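PDB 6DAU: spermidine N1-acetyltransferase from Vibrio cholerae O1 biovar El Tor, which transfers an acetyl group from acetyl-CoA to the polyamines spermidine and spermine, as a member of the GNAT acetyltransferase family. Local coordinates for residues 55-60 with 72-77; 79-84 with 115-120; 98-103 with 131-136. The protein carries 2 engineered substitutions. One frame throughout, in Å; residues are numbered along the deposited sequence.

How the contacts relate
All three contacts belong to one GNAT domain, built on a mixed, mainly antiparallel sheet. Contact 1 closes first along the chain, joining strands 56-61 and 67-77. Contact 2 pairs the parallel strands 82-89 and 118-124, and contact 3 packs helix 98-112, which connects those two strands, against helix 128-136, so the segments of contacts 2 and 3 alternate. Centre to centre, contacts 1 and 2 are about 12 Å apart; contact 3 lies about 17 Å from contact 1 and about 19 Å from contact 2. Contacts 1 and 2 thus form one continuous run of sheet, with Ile-74 N facing Glu-84 O, and contact 3 covers it with helices, Leu-102 touching Val-60.

Contact 1: residues 55-60 with 72-77; sequences ERRFVV and ELIEIN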
loop_
_atom_site.group_PDB
_atom_site.type_symbol
_atom_site.label_atom_id
_atom_site.label_comp_id
_atom_site.label_asym_id
_atom_site.label_seq_id
_atom_site.Cartn_x
_atom_site.Cartn_y
_atom_site.Cartn_z
ATOM N N GLU C 55 -10.718 -3.759 -25.447
ATOM C CA GLU C 55 -11.488 -4.933 -25.878
ATOM C C GLU C 55 -12.937 -4.778 -25.470
ATOM O O GLU C 55 -13.241 -4.127 -24.451
ATOM C CB GLU C 55 -10.921 -6.250 -25.306
ATOM C CG GLU C 55 -9.421 -6.413 -25.531
ATOM C CD GLU C 55 -8.831 -7.746 -25.137
ATOM O OE1 GLU C 55 -7.713 -8.016 -25.625
ATOM O OE2 GLU C 55 -9.460 -8.536 -24.364
ATOM N N ARG C 56 -13.829 -5.366 -26.262
ATOM C CA ARG C 56 -15.267 -5.303 -26.021
ATOM C C ARG C 56 -15.871 -6.665 -26.355
ATOM O O ARG C 56 -15.541 -7.260 -27.405
ATOM C CB ARG C 56 -15.929 -4.207 -26.853
ATOM C CG ARG C 56 -15.556 -2.771 -26.424
ATOM C CD ARG C 56 -16.083 -1.766 -27.447
ATOM N NE ARG C 56 -15.502 -0.432 -27.274
ATOM C CZ ARG C 56 -15.994 0.511 -26.464
ATOM N NH1 ARG C 56 -17.086 0.280 -25.757
ATOM N NH2 ARG C 56 -15.402 1.681 -26.349
ATOM N N ARG C 57 -16.732 -7.144 -25.454
ATOM C CA ARG C 57 -17.303 -8.489 -25.544
ATOM C C ARG C 57 -18.799 -8.480 -25.353
ATOM O O ARG C 57 -19.342 -7.739 -24.526
ATOM C CB ARG C 57 -16.652 -9.434 -24.528
ATOM C CG ARG C 57 -15.238 -9.817 -24.958
ATOM C CD ARG C 57 -14.546 -10.710 -23.919
ATOM N NE ARG C 57 -13.212 -11.075 -24.425
ATOM C CZ ARG C 57 -12.107 -10.342 -24.244
ATOM N NH1 ARG C 57 -10.974 -10.737 -24.774
ATOM N NH2 ARG C 57 -12.125 -9.217 -23.525
ATOM N N PHE C 58 -19.467 -9.321 -26.149
ATOM C CA PHE C 58 -20.909 -9.392 -26.152
ATOM C C PHE C 58 -21.300 -10.842 -26.117
ATOM O O PHE C 58 -20.806 -11.640 -26.935
ATOM C CB PHE C 58 -21.472 -8.666 -27.391
ATOM C CG PHE C 58 -21.133 -7.211 -27.413
ATOM C CD1 PHE C 58 -21.906 -6.305 -26.683
ATOM C CD2 PHE C 58 -19.988 -6.768 -28.064
ATOM C CE1 PHE C 58 -21.567 -4.960 -26.644
ATOM C CE2 PHE C 58 -19.635 -5.421 -28.017
ATOM C CZ PHE C 58 -20.430 -4.510 -27.328
ATOM N N VAL C 59 -22.142 -11.214 -25.152
ATOM C CA VAL C 59 -22.630 -12.583 -25.145
ATOM C C VAL C 59 -23.915 -12.643 -25.957
ATOM O O VAL C 59 -24.757 -11.743 -25.903
ATOM C CB VAL C 59 -22.702 -13.269 -23.757
ATOM C CG1 VAL C 59 -21.827 -12.593 -22.717
ATOM C CG2 VAL C 59 -24.116 -13.438 -23.251
ATOM N N VAL C 60 -24.025 -13.696 -26.751
ATOM C CA VAL C 60 -25.154 -13.894 -27.626
ATOM C C VAL C 60 -26.151 -14.805 -26.907
ATOM O O VAL C 60 -25.782 -15.883 -26.438
ATOM C CB VAL C 60 -24.694 -14.500 -28.968
ATOM C CG1 VAL C 60 -25.881 -14.767 -29.895
ATOM C CG2 VAL C 60 -23.658 -13.601 -29.639
ATOM N N GLU C 72 -16.352 -10.943 -29.868
ATOM C CA GLU C 72 -15.200 -10.298 -29.233
ATOM C C GLU C 72 -14.571 -9.306 -30.218
ATOM O O GLU C 72 -14.232 -9.692 -31.337
ATOM C CB GLU C 72 -14.103 -11.307 -28.940
ATOM C CG GLU C 72 -14.197 -12.172 -27.733
ATOM C CD GLU C 72 -12.844 -12.799 -27.374
ATOM O OE1 GLU C 72 -12.681 -13.159 -26.194
ATOM O OE2 GLU C 72 -11.913 -12.887 -28.211
ATOM N N LEU C 73 -14.378 -8.064 -29.780
ATOM C CA LEU C 73 -13.498 -7.146 -30.475
ATOM C C LEU C 73 -12.294 -6.908 -29.586
ATOM O O LEU C 73 -12.443 -6.555 -28.409
ATOM C CB LEU C 73 -14.197 -5.816 -30.765
ATOM C CG LEU C 73 -15.497 -5.794 -31.600
ATOM C CD1 LEU C 73 -15.981 -4.357 -31.675
ATOM C CD2 LEU C 73 -15.249 -6.349 -32.986
ATOM N N ILE C 74 -11.103 -7.157 -30.125
ATOM C CA ILE C 74 -9.867 -6.937 -29.394
ATOM C C ILE C 74 -8.933 -6.019 -30.175
ATOM O O ILE C 74 -9.217 -5.699 -31.336
ATOM C CB ILE C 74 -9.186 -8.272 -28.994
ATOM C CG1 ILE C 74 -8.599 -9.033 -30.190
ATOM C CG2 ILE C 74 -10.161 -9.153 -28.176
ATOM C CD1 ILE C 74 -7.736 -10.235 -29.770
ATOM N N GLU C 75 -7.848 -5.563 -29.532
ATOM C CA GLU C 75 -6.878 -4.674 -30.151
ATOM C C GLU C 75 -7.544 -3.443 -30.735
ATOM O O GLU C 75 -7.126 -2.973 -31.778
ATOM C CB GLU C 75 -6.111 -5.418 -31.285
ATOM C CG GLU C 75 -5.373 -6.655 -30.783
ATOM C CD GLU C 75 -3.901 -6.350 -30.620
ATOM O OE1 GLU C 75 -3.300 -6.092 -31.683
ATOM O OE2 GLU C 75 -3.303 -6.355 -29.499
ATOM N N ILE C 76 -8.579 -2.935 -30.070
ATOM C CA ILE C 76 -9.268 -1.756 -30.570
ATOM C C ILE C 76 -8.327 -0.572 -30.427
ATOM O O ILE C 76 -7.845 -0.275 -29.335
ATOM C CB ILE C 76 -10.596 -1.463 -29.837
ATOM C CG1 ILE C 76 -11.482 -2.733 -29.801
ATOM C CG2 ILE C 76 -11.301 -0.288 -30.516
ATOM C CD1 ILE C 76 -12.672 -2.583 -28.878
ATOM N N ASN C 77 -8.036 0.067 -31.551
ATOM C CA ASN C 77 -7.191 1.240 -31.544
ATOM C C ASN C 77 -8.044 2.414 -32.039
ATOM O O ASN C 77 -8.632 2.349 -33.115
ATOM C CB ASN C 77 -5.988 1.027 -32.462
ATOM C CG ASN C 77 -5.082 2.218 -32.495
ATOM O OD1 ASN C 77 -5.462 3.309 -32.930
ATOM N ND2 ASN C 77 -3.888 2.036 -31.983
HETATM O O HOH W 1 -6.513 -6.334 -27.131
#
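Arg-57 and Glu-72 lie side by side on the antiparallel strands 56-61 and 67-77, a beta hairpin of the GNAT sheet. The tight part of the contact starts here. NE of Arg-57 gives a hydrogen bond of 2.8 Å to OE1 of Glu-72, part of a salt bridge, and NH1 adds a weak one. The acceptor sits in the guanidinium plane, yet the carboxylate is met from above its own plane, the two groups being turned 79° apart. The other end of the same guanidinium grips a single oxygen of Glu-55: OE2 takes NH1 at 2.7 Å and NH2 at 2.9 Å. With Phe-32 N also bonded to that oxygen, and Trp-31 in a cation-pi contact with Arg-57, the arginine's rotation is fixed by two carboxylate oxygens lying in its plane, whose negative charges it probably offsets. Next to it in the ladder the backbones pair through Arg-56 and Leu-73, N to O in both directions, each bond 2.8 Å.

Packing slackens toward Ile-74 and Glu-75, both partly exposed. Ile-74 runs alongside Glu-55, its CG2 3.6 Å from Glu-55 CD. With chi1 at 70°, CG1 is wedged over the backbone and CG2 is left facing the glutamate. At Glu-75 the strand is broken and changes direction, and direct bonds give way to a water that donates to Glu-55 OE1 and accepts from Glu-75 N. Beyond the break, Ile-76 CD1 crosses the aliphatic part of Arg-56, 3.8 Å from its CD; the arginine's polar end goes to Tyr-78 OH and to Glu-37 of a neighbouring subunit. Leu-73 packs on Tyr-109 and Ser-110 of helix 98-112, strand 6-9 flanks 56-61 on one edge, and strand 82-89 continues the sheet beyond 67-77.

Contact 2: residues 79-84 with 115-120; sequences IHRSAE and NLHKIY
Ser-82, Ala-83 and Glu-84 run parallel to Lys-118, Ile-119 and Tyr-120 as the two strands of a beta-alpha-beta crossover through helix 98-112 of the GNAT fold. Ala-83 N bonds to Lys-118 O, and Tyr-120 N returns to Ala-83 O at 3.0 Å. Before this, Arg-81 and Ser-82 form a G1 beta bulge opposite Asn-77, and the carbonyl of Arg-81 accepts from two amides, His-117 N at 2.7 Å and Lys-118 N at 3.1 Å.

In the modelled conformer, one of two deposited, the Arg-81 chain bends at chi3 (41°) and turns its NE/NH2 edge to Asn-115, both nitrogens reaching its backbone O; this grip is less sure than the backbone bonds. That oxygen lies in the guanidinium plane, while CB of His-117 sits 3.6 Å above the centre of one face. The imidazole turns outward, its plane 57° from the guanidinium, and stacks on Tyr-155 of a neighbouring subunit.

On the Ala-83 side of the sheet, its CB meets Leu-116 CD1, 3.8 Å away, and Ile-119 CD1 alongside. On the other side Tyr-120 crosses Glu-84 at about a right angle, CE2 lying 3.5 Å from Glu-84 CB. With chi1 at 58° the ring folds back over the neighbouring strand, and a water in the ring plane joins Tyr-120 OH at 3.1 Å to Ser-82 OG at 2.8 Å.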
loop_
_atom_site.group_PDB
_atom_site.type_symbol
_atom_site.label_atom_id
_atom_site.label_comp_id
_atom_site.label_asym_id
_atom_site.label_seq_id
_atom_site.Cartn_x
_atom_site.Cartn_y
_atom_site.Cartn_z
ATOM N N ILE C 79 -7.151 5.546 -32.730
ATOM C CA ILE C 79 -6.482 6.482 -33.667
ATOM C C ILE C 79 -6.641 5.926 -35.085
ATOM O O ILE C 79 -7.131 6.599 -35.985
ATOM C CB ILE C 79 -4.968 6.669 -33.369
ATOM C CG1 ILE C 79 -4.723 7.066 -31.901
ATOM C CG2 ILE C 79 -4.318 7.682 -34.338
ATOM C CD1 ILE C 79 -5.388 8.350 -31.449
ATOM N N HIS C 80 -6.225 4.682 -35.268
ATOM C CA HIS C 80 -6.340 4.021 -36.557
ATOM C C HIS C 80 -7.745 3.517 -36.814
ATOM O O HIS C 80 -8.091 3.276 -37.963
ATOM C CB HIS C 80 -5.271 2.925 -36.674
ATOM C CG HIS C 80 -3.887 3.493 -36.580
ATOM N ND1 HIS C 80 -3.390 4.444 -37.454
ATOM C CD2 HIS C 80 -2.866 3.158 -35.759
ATOM C CE1 HIS C 80 -2.126 4.700 -37.132
ATOM N NE2 HIS C 80 -1.790 3.941 -36.101
ATOM N N ARG C 81 -8.549 3.419 -35.752
ATOM C CA ARG C 81 -9.963 3.006 -35.820
ATOM C C ARG C 81 -10.085 1.594 -36.390
ATOM O O ARG C 81 -10.832 1.350 -37.334
ATOM C CB ARG C 81 -10.807 4.011 -36.619
ATOM C CG ARG C 81 -10.675 5.457 -36.129
ATOM C CD ARG C 81 -11.557 6.393 -37.040
ATOM N NE ARG C 81 -12.884 5.928 -37.465
ATOM C CZ ARG C 81 -13.374 6.083 -38.714
ATOM N NH1 ARG C 81 -12.716 6.706 -39.712
ATOM N NH2 ARG C 81 -14.559 5.597 -39.001
ATOM N N SER C 82 -9.315 0.672 -35.828
ATOM C CA SER C 82 -9.328 -0.697 -36.285
ATOM C C SER C 82 -9.490 -1.629 -35.087
ATOM O O SER C 82 -9.196 -1.234 -33.951
ATOM C CB SER C 82 -8.052 -1.000 -37.052
ATOM O OG SER C 82 -6.922 -0.898 -36.194
ATOM N N ALA C 83 -9.952 -2.849 -35.340
ATOM C CA ALA C 83 -10.115 -3.861 -34.301
ATOM C C ALA C 83 -10.084 -5.250 -34.932
ATOM O O ALA C 83 -10.462 -5.419 -36.102
ATOM C CB ALA C 83 -11.423 -3.689 -33.522
ATOM N N GLU C 84 -9.659 -6.229 -34.131
ATOM C CA GLU C 84 -9.727 -7.619 -34.495
ATOM C C GLU C 84 -10.996 -8.238 -33.927
ATOM O O GLU C 84 -11.330 -8.042 -32.747
ATOM C CB GLU C 84 -8.495 -8.373 -34.019
ATOM C CG GLU C 84 -8.553 -9.873 -34.343
ATOM C CD GLU C 84 -7.347 -10.648 -33.846
ATOM O OE1 GLU C 84 -6.311 -10.033 -33.485
ATOM O OE2 GLU C 84 -7.437 -11.900 -33.845
ATOM N N ASN C 115 -18.041 3.430 -34.615
ATOM C CA ASN C 115 -17.463 4.284 -35.641
ATOM C C ASN C 115 -16.016 3.858 -35.984
ATOM O O ASN C 115 -15.146 4.692 -36.187
ATOM C CB ASN C 115 -17.547 5.777 -35.234
ATOM C CG ASN C 115 -17.274 6.719 -36.387
ATOM O OD1 ASN C 115 -17.372 6.320 -37.534
ATOM N ND2 ASN C 115 -16.951 7.994 -36.083
ATOM N N LEU C 116 -15.769 2.554 -36.002
ATOM C CA LEU C 116 -14.495 2.033 -36.456
ATOM C C LEU C 116 -14.419 2.090 -37.979
ATOM O O LEU C 116 -15.454 2.148 -38.670
ATOM C CB LEU C 116 -14.308 0.601 -35.961
ATOM C CG LEU C 116 -14.175 0.478 -34.432
ATOM C CD1 LEU C 116 -14.095 -0.989 -33.995
ATOM C CD2 LEU C 116 -12.985 1.282 -33.925
ATOM N N HIS C 117 -13.203 2.057 -38.495
ATOM C CA HIS C 117 -12.936 2.164 -39.903
ATOM C C HIS C 117 -12.672 0.798 -40.537
ATOM O O HIS C 117 -13.023 0.565 -41.698
ATOM C CB HIS C 117 -11.763 3.126 -40.135
ATOM C CG HIS C 117 -11.240 3.114 -41.531
ATOM N ND1 HIS C 117 -11.864 3.783 -42.584
ATOM C CD2 HIS C 117 -10.139 2.528 -42.050
ATOM C CE1 HIS C 117 -11.162 3.604 -43.690
ATOM N NE2 HIS C 117 -10.107 2.855 -43.393
ATOM N N LYS C 118 -12.046 -0.099 -39.777
ATOM C CA LYS C 118 -11.591 -1.379 -40.290
ATOM C C LYS C 118 -11.783 -2.460 -39.246
ATOM O O LYS C 118 -11.402 -2.274 -38.086
ATOM C CB LYS C 118 -10.123 -1.295 -40.734
ATOM C CG LYS C 118 -9.534 -2.603 -41.247
ATOM C CD LYS C 118 -8.165 -2.406 -41.913
ATOM C CE LYS C 118 -7.594 -3.765 -42.300
ATOM N NZ LYS C 118 -6.272 -3.633 -42.985
ATOM N N ILE C 119 -12.386 -3.576 -39.655
ATOM C CA ILE C 119 -12.432 -4.776 -38.836
ATOM C C ILE C 119 -11.663 -5.862 -39.575
ATOM O O ILE C 119 -11.883 -6.062 -40.779
ATOM C CB ILE C 119 -13.887 -5.245 -38.599
ATOM C CG1 ILE C 119 -14.637 -4.242 -37.720
ATOM C CG2 ILE C 119 -13.940 -6.657 -37.994
ATOM C CD1 ILE C 119 -14.059 -4.023 -36.339
ATOM N N TYR C 120 -10.743 -6.543 -38.882
ATOM C CA TYR C 120 -10.058 -7.692 -39.471
ATOM C C TYR C 120 -10.197 -8.928 -38.583
ATOM O O TYR C 120 -10.597 -8.822 -37.415
ATOM C CB TYR C 120 -8.579 -7.383 -39.760
ATOM C CG TYR C 120 -7.793 -6.973 -38.545
ATOM C CD1 TYR C 120 -7.758 -5.630 -38.140
ATOM C CD2 TYR C 120 -7.090 -7.916 -37.788
ATOM C CE1 TYR C 120 -7.046 -5.245 -36.993
ATOM C CE2 TYR C 120 -6.361 -7.534 -36.653
ATOM C CZ TYR C 120 -6.360 -6.198 -36.265
ATOM O OH TYR C 120 -5.667 -5.804 -35.141
HETATM O O HOH W 2 -6.375 -2.901 -34.383
#

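Contact 3: residues 98-103 with 131-136; sequences FARTLI and VHLYEE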
loop_
_atom_site.group_PDB
_atom_site.type_symbol
_atom_site.label_atom_id
_atom_site.label_comp_id
_atom_site.label_asym_id
_atom_site.label_seq_id
_atom_site.Cartn_x
_atom_site.Cartn_y
_atom_site.Cartn_z
ATOM N N PHE C 98 -26.428 -19.604 -37.260
ATOM C CA PHE C 98 -26.279 -18.379 -36.433
ATOM C C PHE C 98 -25.066 -17.505 -36.812
ATOM O O PHE C 98 -25.059 -16.301 -36.535
ATOM C CB PHE C 98 -26.218 -18.722 -34.928
ATOM C CG PHE C 98 -27.484 -19.346 -34.372
ATOM C CD1 PHE C 98 -28.752 -19.058 -34.914
ATOM C CD2 PHE C 98 -27.417 -20.181 -33.260
ATOM C CE1 PHE C 98 -29.915 -19.624 -34.373
ATOM C CE2 PHE C 98 -28.579 -20.743 -32.706
ATOM C CZ PHE C 98 -29.828 -20.470 -33.268
ATOM N N ALA C 99 -24.044 -18.102 -37.424
ATOM C CA ALA C 99 -22.752 -17.430 -37.625
ATOM C C ALA C 99 -22.890 -16.155 -38.455
ATOM O O ALA C 99 -22.427 -15.081 -38.055
ATOM C CB ALA C 99 -21.729 -18.387 -38.237
ATOM N N ARG C 100 -23.601 -16.290 -39.579
ATOM C CA ARG C 100 -23.868 -15.200 -40.499
ATOM C C ARG C 100 -24.519 -14.003 -39.793
ATOM O O ARG C 100 -24.060 -12.866 -39.928
ATOM C CB ARG C 100 -24.761 -15.731 -41.622
ATOM C CG ARG C 100 -24.667 -14.996 -42.932
ATOM C CD ARG C 100 -25.599 -15.716 -43.928
ATOM N NE ARG C 100 -24.890 -15.934 -45.179
ATOM C CZ ARG C 100 -24.262 -17.058 -45.516
ATOM N NH1 ARG C 100 -24.343 -18.157 -44.747
ATOM N NH2 ARG C 100 -23.633 -17.079 -46.699
ATOM N N THR C 101 -25.571 -14.271 -39.028
ATOM C CA THR C 101 -26.298 -13.245 -38.296
ATOM C C THR C 101 -25.378 -12.537 -37.300
ATOM O O THR C 101 -25.385 -11.315 -37.230
ATOM C CB THR C 101 -27.527 -13.838 -37.572
ATOM O OG1 THR C 101 -28.327 -14.554 -38.526
ATOM C CG2 THR C 101 -28.375 -12.730 -36.917
ATOM N N LEU C 102 -24.574 -13.302 -36.571
ATOM C CA LEU C 102 -23.717 -12.748 -35.535
ATOM C C LEU C 102 -22.567 -11.949 -36.083
ATOM O O LEU C 102 -22.220 -10.905 -35.537
ATOM C CB LEU C 102 -23.228 -13.835 -34.592
ATOM C CG LEU C 102 -24.398 -14.576 -33.901
ATOM C CD1 LEU C 102 -23.809 -15.656 -33.002
ATOM C CD2 LEU C 102 -25.261 -13.577 -33.137
ATOM N N ILE C 103 -21.992 -12.424 -37.187
ATOM C CA ILE C 103 -20.988 -11.648 -37.900
ATOM C C ILE C 103 -21.576 -10.272 -38.268
ATOM O O ILE C 103 -20.968 -9.234 -37.986
ATOM C CB ILE C 103 -20.436 -12.400 -39.113
ATOM C CG1 ILE C 103 -19.558 -13.573 -38.622
ATOM C CG2 ILE C 103 -19.618 -11.471 -40.009
ATOM C CD1 ILE C 103 -19.460 -14.726 -39.640
ATOM N N VAL C 131 -13.439 -19.489 -44.194
ATOM C CA VAL C 131 -12.951 -18.483 -45.151
ATOM C C VAL C 131 -14.074 -18.044 -46.080
ATOM O O VAL C 131 -14.357 -16.848 -46.220
ATOM C CB VAL C 131 -11.731 -19.004 -45.975
ATOM C CG1 VAL C 131 -11.380 -18.079 -47.141
ATOM C CG2 VAL C 131 -10.514 -19.180 -45.079
ATOM N N HIS C 132 -14.728 -19.014 -46.697
ATOM C CA HIS C 132 -15.761 -18.719 -47.671
ATOM C C HIS C 132 -16.953 -18.005 -47.029
ATOM O O HIS C 132 -17.451 -17.026 -47.602
ATOM C CB HIS C 132 -16.110 -19.972 -48.501
ATOM C CG HIS C 132 -17.237 -19.770 -49.458
ATOM N ND1 HIS C 132 -18.518 -20.218 -49.203
ATOM C CD2 HIS C 132 -17.280 -19.188 -50.685
ATOM C CE1 HIS C 132 -19.299 -19.936 -50.236
ATOM N NE2 HIS C 132 -18.573 -19.305 -51.143
ATOM N N LEU C 133 -17.352 -18.427 -45.820
ATOM C CA LEU C 133 -18.394 -17.727 -45.064
ATOM C C LEU C 133 -18.042 -16.221 -44.829
ATOM O O LEU C 133 -18.869 -15.317 -45.075
ATOM C CB LEU C 133 -18.677 -18.438 -43.748
ATOM C CG LEU C 133 -19.583 -17.679 -42.741
ATOM C CD1 LEU C 133 -21.051 -17.484 -43.162
ATOM C CD2 LEU C 133 -19.588 -18.362 -41.390
ATOM N N TYR C 134 -16.820 -15.953 -44.377
ATOM C CA TYR C 134 -16.411 -14.562 -44.160
ATOM C C TYR C 134 -16.418 -13.782 -45.482
ATOM O O TYR C 134 -16.840 -12.615 -45.496
ATOM C CB TYR C 134 -15.067 -14.451 -43.449
ATOM C CG TYR C 134 -15.077 -14.939 -42.013
ATOM C CD1 TYR C 134 -15.948 -14.390 -41.045
ATOM C CD2 TYR C 134 -14.192 -15.934 -41.605
ATOM C CE1 TYR C 134 -15.954 -14.854 -39.734
ATOM C CE2 TYR C 134 -14.192 -16.411 -40.281
ATOM C CZ TYR C 134 -15.064 -15.867 -39.359
ATOM O OH TYR C 134 -15.042 -16.334 -38.066
ATOM N N GLU C 135 -15.976 -14.429 -46.566
ATOM C CA GLU C 135 -16.026 -13.829 -47.909
ATOM C C GLU C 135 -17.429 -13.433 -48.327
ATOM O O GLU C 135 -17.618 -12.337 -48.850
ATOM C CB GLU C 135 -15.382 -14.729 -48.975
ATOM C CG GLU C 135 -13.870 -14.544 -48.995
ATOM C CD GLU C 135 -13.092 -15.579 -49.780
ATOM O OE1 GLU C 135 -13.684 -16.494 -50.418
ATOM O OE2 GLU C 135 -11.837 -15.467 -49.726
ATOM N N GLU C 136 -18.411 -14.284 -48.036
ATOM C CA GLU C 136 -19.814 -13.948 -48.301
ATOM C C GLU C 136 -20.316 -12.812 -47.442
ATOM O O GLU C 136 -21.222 -12.097 -47.861
ATOM C CB GLU C 136 -20.734 -15.154 -48.126
ATOM C CG GLU C 136 -20.339 -16.358 -48.939
ATOM C CD GLU C 136 -21.533 -17.178 -49.393
ATOM O OE1 GLU C 136 -22.240 -17.711 -48.511
ATOM O OE2 GLU C 136 -21.746 -17.280 -50.625
#
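Ala-99 meets Leu-133 where two GNAT helices, 98-112 and 128-136, pack side by side over the central sheet. The local axes cross at -46° and come no closer than 10.6 Å, so side chains rather than backbones fill the interface. The Q-x-x-G-x-G/A motif of the family runs into helix 98-112 and ends at Ala-99; in relatives this loop and helix start bind the pyrophosphate of acetyl-CoA. The small CB of Ala-99 takes one methyl of Leu-133, CD2, at 3.8 Å.

Next comes Arg-100, on the solvent side. Its chain leaves with CG anti to the backbone N (chi1 -154°), runs extended through chi2 and bends at chi3, bringing the guanidinium across the gap. The other methyl of Leu-133, CD1, lies 3.7 Å above one face of the group, offset toward its rim. Glu-136 OE1 comes to the edge of the guanidinium; the salt bridge to NH2 is modelled too short, so its detail is doubtful.

One turn after Ala-99, the buried Ile-103 points its CB into the interface and closes the row. Its CD1 reaches Leu-133 CD2 at 4.0 Å, so one methyl is shared between Ala-99 and Ile-103. On the sheet side Tyr-134, which also rests on Leu-121 and Val-123 of strand 118-124, crosses Ile-103 at about a right angle, and Ile-103 CD1 approaches its ring obliquely, 3.5 Å from Tyr-134 CE1.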